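Local coordinates for protein MJ1225 (Methanocaldococcus jannaschii, PDB 3KH5), which is of uncharacterised function but binds AMP and ADP through four CBS motifs, and is probably an archaeal counterpart of the regulatory gamma subunit of AMP-activated protein kinase, at residues Lys66-Leu69 with Ile70-His74; Met55-Val58 with Asp59-Gly63. One frame throughout, in Å; residues are numbered along the deposited sequence.

Interaction 1 (Lys66-Leu69 with Ile70-His74); sequences KYNL and IREKH. With AMP (adenosine monophosphate), chain F.
Y67, just ahead of helix 68-73, and R71 within it cross with ring and guanidinium planes 79° apart; this short helix of the CBS-domain protein supplies N68, L69, E72 and K73 to an AMP pocket. R71 lies along the CE2 side of the phenol, its CB 3.6 Å from Y67 CE2, and a bend at its third torsion (chi3 -99°) swings the guanidinium so that R71 CZ meets the ring edge. Y67 OH in turn sits over one guanidinium face, 3.4 Å from R71 NE, but the angle there is too poor for a hydrogen bond. I70 crosses the Y67 side chain at about a right angle, its CD1 4.0 Å from Y67 CD1. The backbone bond R71 N to Y67 O is nearly straight at 170°. N68 and E72 run side by side, pointing the same way, with N68 ND2 3.5 Å from E72 CG. The turn widens to a pi type over 70-73, with a weak bond from H74 N to L69 O, and the H74 ring, whose NE2 is bonded to E84, brings an edge to that same oxygen. Against the nucleotide, L69 CD1 reaches AMP N7 at 3.3 Å, and E72 CB touches the ribose O4' at 3.1 Å.

Interaction 2 (Met55-Val58 with Asp59-Gly63); sequences MDIV and DFMGG. With ADP (adenosine-5'-diphosphate), chain D.
Helix 54-63 runs through 55-63 with regular i to i+4 bonds, D59 N to M55 O, F60 N to D56 O (3.0 Å, 173° at the hydrogen) and M61 N to I57 O, then widens to a pi-type turn in which G63 N bonds to V58 O at 2.9 Å. G62, within that turn, adopts a positive phi of 149°. Among the side chains, I57 and M61 meet one turn apart, I57 CG2 lying 4.0 Å from M61 SD; the same sulfur is 3.8 Å from I57 O. F60, with CG anti to its backbone nitrogen (chi1 173°), leads its ring away from 55-58 toward L69 and I70 of the next helix. The polar side is organised by D56, whose two carboxylate oxygens divide the ribose diol of ADP: O3' donates to D56 OD1 and O2' to D56 OD2, each at 2.6 Å. A water donates to both D56 OD1 and D59 OD2, bridging carboxylates whose oxygens D56 OD1 and D59 OD2 stay 5.4 Å apart, while D59 OD1 accepts from K66 N. K66 NZ also pairs with D56 OD1, and T53 N bonds D56 OD2, so the acid is fixed from several directions. An aspartate at the start of the helix gripping both ribose hydroxyls is characteristic of nucleotide sites in CBS domains.

Followed from the N terminus, interaction 2 closes within helix 54-63 before interaction 1 opens on the next helix, 68-73; the two are in series, neither nested nor crossed, with centres about 11 Å apart. Each closes only a local helical turn, and the short connection between the helices brings them into contact. K66, the first residue of interaction 1, joins the two through its backbone N and its side chain, one reaching each segment of interaction 2. I70 CD1 and Y67 CD1 lie against the carbonyl O of F60, at 3.1 Å for I70 CD1. The pair thus joins an ADP site, through 55-58, to the AMP-bearing helix 68-73.

Interaction 1 (Lys66-Leu69 with Ile70-His74)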
loop_
_atom_site.group_PDB
_atom_site.type_symbol
_atom_site.label_atom_id
_atom_site.label_comp_id
_atom_site.label_asym_id
_atom_site.label_seq_id
_atom_site.Cartn_x
_atom_site.Cartn_y
_atom_site.Cartn_z
ATOM N N LYS A 66 -8.912 -2.910 -13.894
ATOM C CA LYS A 66 -8.886 -4.348 -13.598
ATOM C C LYS A 66 -10.243 -4.873 -13.129
ATOM O O LYS A 66 -10.484 -6.085 -13.130
ATOM C CB LYS A 66 -7.785 -4.678 -12.586
ATOM C CG LYS A 66 -6.392 -4.456 -13.147
ATOM C CD LYS A 66 -5.349 -4.340 -12.057
ATOM C CE LYS A 66 -4.049 -3.823 -12.653
ATOM N NZ LYS A 66 -2.881 -4.005 -11.753
ATOM N N TYR A 67 -11.126 -3.953 -12.746
ATOM C CA TYR A 67 -12.492 -4.299 -12.364
ATOM C C TYR A 67 -13.287 -4.976 -13.480
ATOM O O TYR A 67 -14.243 -5.712 -13.212
ATOM C CB TYR A 67 -13.245 -3.064 -11.877
ATOM C CG TYR A 67 -14.702 -3.328 -11.582
ATOM C CD1 TYR A 67 -15.078 -4.138 -10.511
ATOM C CD2 TYR A 67 -15.706 -2.778 -12.380
ATOM C CE1 TYR A 67 -16.412 -4.390 -10.232
ATOM C CE2 TYR A 67 -17.049 -3.023 -12.108
ATOM C CZ TYR A 67 -17.394 -3.832 -11.034
ATOM O OH TYR A 67 -18.718 -4.083 -10.756
ATOM N N ASN A 68 -12.895 -4.733 -14.726
ATOM C CA ASN A 68 -13.618 -5.318 -15.847
ATOM C C ASN A 68 -13.430 -6.833 -15.998
ATOM O O ASN A 68 -14.136 -7.471 -16.786
ATOM C CB ASN A 68 -13.345 -4.554 -17.148
ATOM C CG ASN A 68 -14.441 -3.533 -17.466
ATOM O OD1 ASN A 68 -15.047 -2.941 -16.568
ATOM N ND2 ASN A 68 -14.697 -3.331 -18.752
ATOM N N LEU A 69 -12.506 -7.404 -15.224
ATOM C CA LEU A 69 -12.429 -8.861 -15.095
ATOM C C LEU A 69 -13.677 -9.410 -14.392
ATOM O O LEU A 69 -14.231 -10.427 -14.813
ATOM C CB LEU A 69 -11.147 -9.304 -14.372
ATOM C CG LEU A 69 -10.828 -10.813 -14.394
ATOM C CD1 LEU A 69 -10.639 -11.327 -15.827
ATOM C CD2 LEU A 69 -9.580 -11.122 -13.556
ATOM N N ILE A 70 -14.112 -8.729 -13.330
ATOM C CA ILE A 70 -15.363 -9.054 -12.646
ATOM C C ILE A 70 -16.562 -8.734 -13.547
ATOM O O ILE A 70 -17.307 -9.642 -13.934
ATOM C CB ILE A 70 -15.504 -8.300 -11.286
ATOM C CG1 ILE A 70 -14.420 -8.742 -10.295
ATOM C CG2 ILE A 70 -16.901 -8.524 -10.671
ATOM C CD1 ILE A 70 -14.240 -7.801 -9.101
ATOM N N ARG A 71 -16.727 -7.454 -13.899
ATOM C CA ARG A 71 -17.974 -6.961 -14.523
ATOM C C ARG A 71 -18.287 -7.554 -15.904
ATOM O O ARG A 71 -19.454 -7.805 -16.221
ATOM C CB ARG A 71 -18.048 -5.416 -14.553
ATOM C CG ARG A 71 -19.429 -4.863 -15.005
ATOM C CD ARG A 71 -19.659 -3.371 -14.685
ATOM N NE ARG A 71 -20.462 -3.162 -13.474
ATOM C CZ ARG A 71 -20.654 -1.982 -12.878
ATOM N NH1 ARG A 71 -20.102 -0.878 -13.369
ATOM N NH2 ARG A 71 -21.399 -1.906 -11.781
ATOM N N GLU A 72 -17.254 -7.783 -16.711
ATOM C CA GLU A 72 -17.448 -8.232 -18.092
ATOM C C GLU A 72 -17.264 -9.726 -18.301
ATOM O O GLU A 72 -18.181 -10.409 -18.769
ATOM C CB GLU A 72 -16.500 -7.490 -19.029
ATOM C CG GLU A 72 -16.885 -6.064 -19.310
ATOM C CD GLU A 72 -18.172 -5.961 -20.094
ATOM O OE1 GLU A 72 -18.277 -6.584 -21.175
ATOM O OE2 GLU A 72 -19.083 -5.245 -19.628
ATOM N N LYS A 73 -16.075 -10.227 -17.986
ATOM C CA LYS A 73 -15.776 -11.630 -18.223
ATOM C C LYS A 73 -16.647 -12.525 -17.363
ATOM O O LYS A 73 -17.211 -13.508 -17.846
ATOM C CB LYS A 73 -14.301 -11.927 -17.964
ATOM C CG LYS A 73 -13.912 -13.336 -18.353
ATOM C CD LYS A 73 -12.416 -13.495 -18.449
ATOM C CE LYS A 73 -12.082 -14.921 -18.906
ATOM N NZ LYS A 73 -10.623 -15.015 -19.244
ATOM N N HIS A 74 -16.764 -12.166 -16.091
ATOM C CA HIS A 74 -17.454 -13.005 -15.128
ATOM C C HIS A 74 -18.780 -12.421 -14.705
ATOM O O HIS A 74 -19.342 -12.801 -13.675
ATOM C CB HIS A 74 -16.545 -13.268 -13.942
ATOM C CG HIS A 74 -15.314 -14.016 -14.319
ATOM N ND1 HIS A 74 -15.272 -15.393 -14.369
ATOM C CD2 HIS A 74 -14.098 -13.586 -14.728
ATOM C CE1 HIS A 74 -14.073 -15.778 -14.762
ATOM N NE2 HIS A 74 -13.342 -14.701 -14.988
HETATM P P AMP F . -12.490 -12.136 -22.973
HETATM O O1P AMP F . -11.637 -11.871 -24.155
HETATM O O2P AMP F . -11.625 -12.595 -21.679
HETATM O O3P AMP F . -13.524 -13.346 -23.245
HETATM O "O5'" AMP F . -13.395 -10.883 -22.545
HETATM C "C5'" AMP F . -13.868 -10.781 -21.206
HETATM C "C4'" AMP F . -14.365 -9.356 -20.873
HETATM O "O4'" AMP F . -13.791 -8.936 -19.596
HETATM C "C3'" AMP F . -13.983 -8.262 -21.880
HETATM O "O3'" AMP F . -14.957 -7.207 -21.856
HETATM C "C2'" AMP F . -12.630 -7.778 -21.364
HETATM O "O2'" AMP F . -12.454 -6.388 -21.665
HETATM C "C1'" AMP F . -12.733 -7.961 -19.846
HETATM N N9 AMP F . -11.479 -8.484 -19.241
HETATM C C8 AMP F . -10.966 -9.706 -19.405
HETATM N N7 AMP F . -9.838 -9.810 -18.702
HETATM C C5 AMP F . -9.637 -8.652 -18.083
HETATM C C6 AMP F . -8.650 -8.175 -17.228
HETATM N N6 AMP F . -7.631 -8.953 -16.876
HETATM N N1 AMP F . -8.742 -6.916 -16.762
HETATM C C2 AMP F . -9.756 -6.132 -17.109
HETATM N N3 AMP F . -10.712 -6.559 -17.924
HETATM C C4 AMP F . -10.680 -7.808 -18.424
#

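Interaction 2 (Met55-Val58 with Asp59-Gly63)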
loop_
_atom_site.group_PDB
_atom_site.type_symbol
_atom_site.label_atom_id
_atom_site.label_comp_id
_atom_site.label_asym_id
_atom_site.label_seq_id
_atom_site.Cartn_x
_atom_site.Cartn_y
_atom_site.Cartn_z
ATOM N N MET A 55 -3.286 -2.498 -3.588
ATOM C CA MET A 55 -3.794 -1.495 -4.518
ATOM C C MET A 55 -4.300 -2.112 -5.810
ATOM O O MET A 55 -5.299 -1.659 -6.362
ATOM C CB MET A 55 -2.731 -0.443 -4.816
ATOM C CG MET A 55 -2.779 0.700 -3.838
ATOM S SD MET A 55 -4.186 1.757 -4.202
ATOM C CE MET A 55 -4.980 1.676 -2.587
ATOM N N ASP A 56 -3.621 -3.148 -6.287
ATOM C CA ASP A 56 -4.095 -3.890 -7.450
ATOM C C ASP A 56 -5.428 -4.570 -7.165
ATOM O O ASP A 56 -6.279 -4.688 -8.051
ATOM C CB ASP A 56 -3.074 -4.945 -7.852
ATOM C CG ASP A 56 -1.778 -4.342 -8.327
ATOM O OD1 ASP A 56 -1.820 -3.511 -9.259
ATOM O OD2 ASP A 56 -0.715 -4.712 -7.782
ATOM N N ILE A 57 -5.590 -5.032 -5.926
ATOM C CA ILE A 57 -6.830 -5.667 -5.490
ATOM C C ILE A 57 -7.945 -4.627 -5.408
ATOM O O ILE A 57 -9.077 -4.899 -5.807
ATOM C CB ILE A 57 -6.686 -6.385 -4.116
ATOM C CG1 ILE A 57 -5.611 -7.484 -4.160
ATOM C CG2 ILE A 57 -8.051 -6.938 -3.629
ATOM C CD1 ILE A 57 -5.903 -8.659 -5.102
ATOM N N VAL A 58 -7.620 -3.441 -4.894
ATOM C CA VAL A 58 -8.570 -2.317 -4.841
ATOM C C VAL A 58 -9.022 -1.876 -6.246
ATOM O O VAL A 58 -10.187 -1.524 -6.455
ATOM C CB VAL A 58 -8.002 -1.127 -4.017
ATOM C CG1 VAL A 58 -8.875 0.121 -4.144
ATOM C CG2 VAL A 58 -7.876 -1.520 -2.553
ATOM N N ASP A 59 -8.089 -1.909 -7.193
ATOM C CA ASP A 59 -8.356 -1.684 -8.618
ATOM C C ASP A 59 -9.366 -2.722 -9.152
ATOM O O ASP A 59 -10.431 -2.373 -9.677
ATOM C CB ASP A 59 -7.001 -1.775 -9.342
ATOM C CG ASP A 59 -7.063 -1.397 -10.813
ATOM O OD1 ASP A 59 -8.104 -1.601 -11.466
ATOM O OD2 ASP A 59 -6.028 -0.921 -11.331
ATOM N N PHE A 60 -9.004 -3.993 -8.993
ATOM C CA PHE A 60 -9.830 -5.155 -9.323
ATOM C C PHE A 60 -11.251 -5.092 -8.746
ATOM O O PHE A 60 -12.216 -5.436 -9.424
ATOM C CB PHE A 60 -9.093 -6.400 -8.819
ATOM C CG PHE A 60 -9.864 -7.681 -8.933
ATOM C CD1 PHE A 60 -10.151 -8.236 -10.175
ATOM C CD2 PHE A 60 -10.255 -8.367 -7.785
ATOM C CE1 PHE A 60 -10.846 -9.438 -10.274
ATOM C CE2 PHE A 60 -10.951 -9.570 -7.871
ATOM C CZ PHE A 60 -11.246 -10.107 -9.119
ATOM N N MET A 61 -11.365 -4.643 -7.498
ATOM C CA MET A 61 -12.653 -4.560 -6.809
ATOM C C MET A 61 -13.591 -3.490 -7.365
ATOM O O MET A 61 -14.785 -3.496 -7.052
ATOM C CB MET A 61 -12.438 -4.302 -5.319
ATOM C CG MET A 61 -12.144 -5.540 -4.482
ATOM S SD MET A 61 -11.481 -5.143 -2.839
ATOM C CE MET A 61 -12.124 -3.486 -2.554
ATOM N N GLY A 62 -13.061 -2.568 -8.169
ATOM C CA GLY A 62 -13.872 -1.433 -8.643
ATOM C C GLY A 62 -13.108 -0.145 -8.900
ATOM O O GLY A 62 -13.566 0.700 -9.670
ATOM N N GLY A 63 -11.950 0.003 -8.260
ATOM C CA GLY A 63 -11.167 1.234 -8.336
ATOM C C GLY A 63 -10.600 1.594 -9.699
ATOM O O GLY A 63 -10.330 2.764 -9.968
HETATM P PB ADP D . 3.644 1.474 -3.431
HETATM O O1B ADP D . 3.533 2.951 -3.597
HETATM O O2B ADP D . 3.403 1.028 -1.883
HETATM O O3B ADP D . 5.088 0.868 -3.838
HETATM P PA ADP D . 1.196 0.499 -3.714
HETATM O O1A ADP D . 0.092 1.459 -3.938
HETATM O O2A ADP D . 0.758 -1.035 -3.380
HETATM O O3A ADP D . 2.642 0.657 -4.343
HETATM O "O5'" ADP D . 0.908 -0.014 -5.257
HETATM C "C5'" ADP D . 0.544 0.855 -6.374
HETATM C "C4'" ADP D . 0.787 0.171 -7.756
HETATM O "O4'" ADP D . 2.232 0.121 -7.979
HETATM C "C3'" ADP D . 0.264 -1.276 -7.881
HETATM O "O3'" ADP D . -0.294 -1.456 -9.189
HETATM C "C2'" ADP D . 1.528 -2.122 -7.697
HETATM O "O2'" ADP D . 1.444 -3.384 -8.380
HETATM C "C1'" ADP D . 2.587 -1.235 -8.344
HETATM N N9 ADP D . 3.946 -1.542 -7.809
HETATM C C8 ADP D . 4.349 -1.641 -6.537
HETATM N N7 ADP D . 5.657 -1.927 -6.508
HETATM C C5 ADP D . 6.080 -2.009 -7.765
HETATM C C6 ADP D . 7.304 -2.270 -8.367
HETATM N N6 ADP D . 8.387 -2.516 -7.635
HETATM N N1 ADP D . 7.374 -2.272 -9.710
HETATM C C2 ADP D . 6.308 -2.030 -10.463
HETATM N N3 ADP D . 5.127 -1.777 -9.919
HETATM C C4 ADP D . 4.992 -1.762 -8.585
HETATM O O HOH W 1 -3.719 -1.206 -10.211
#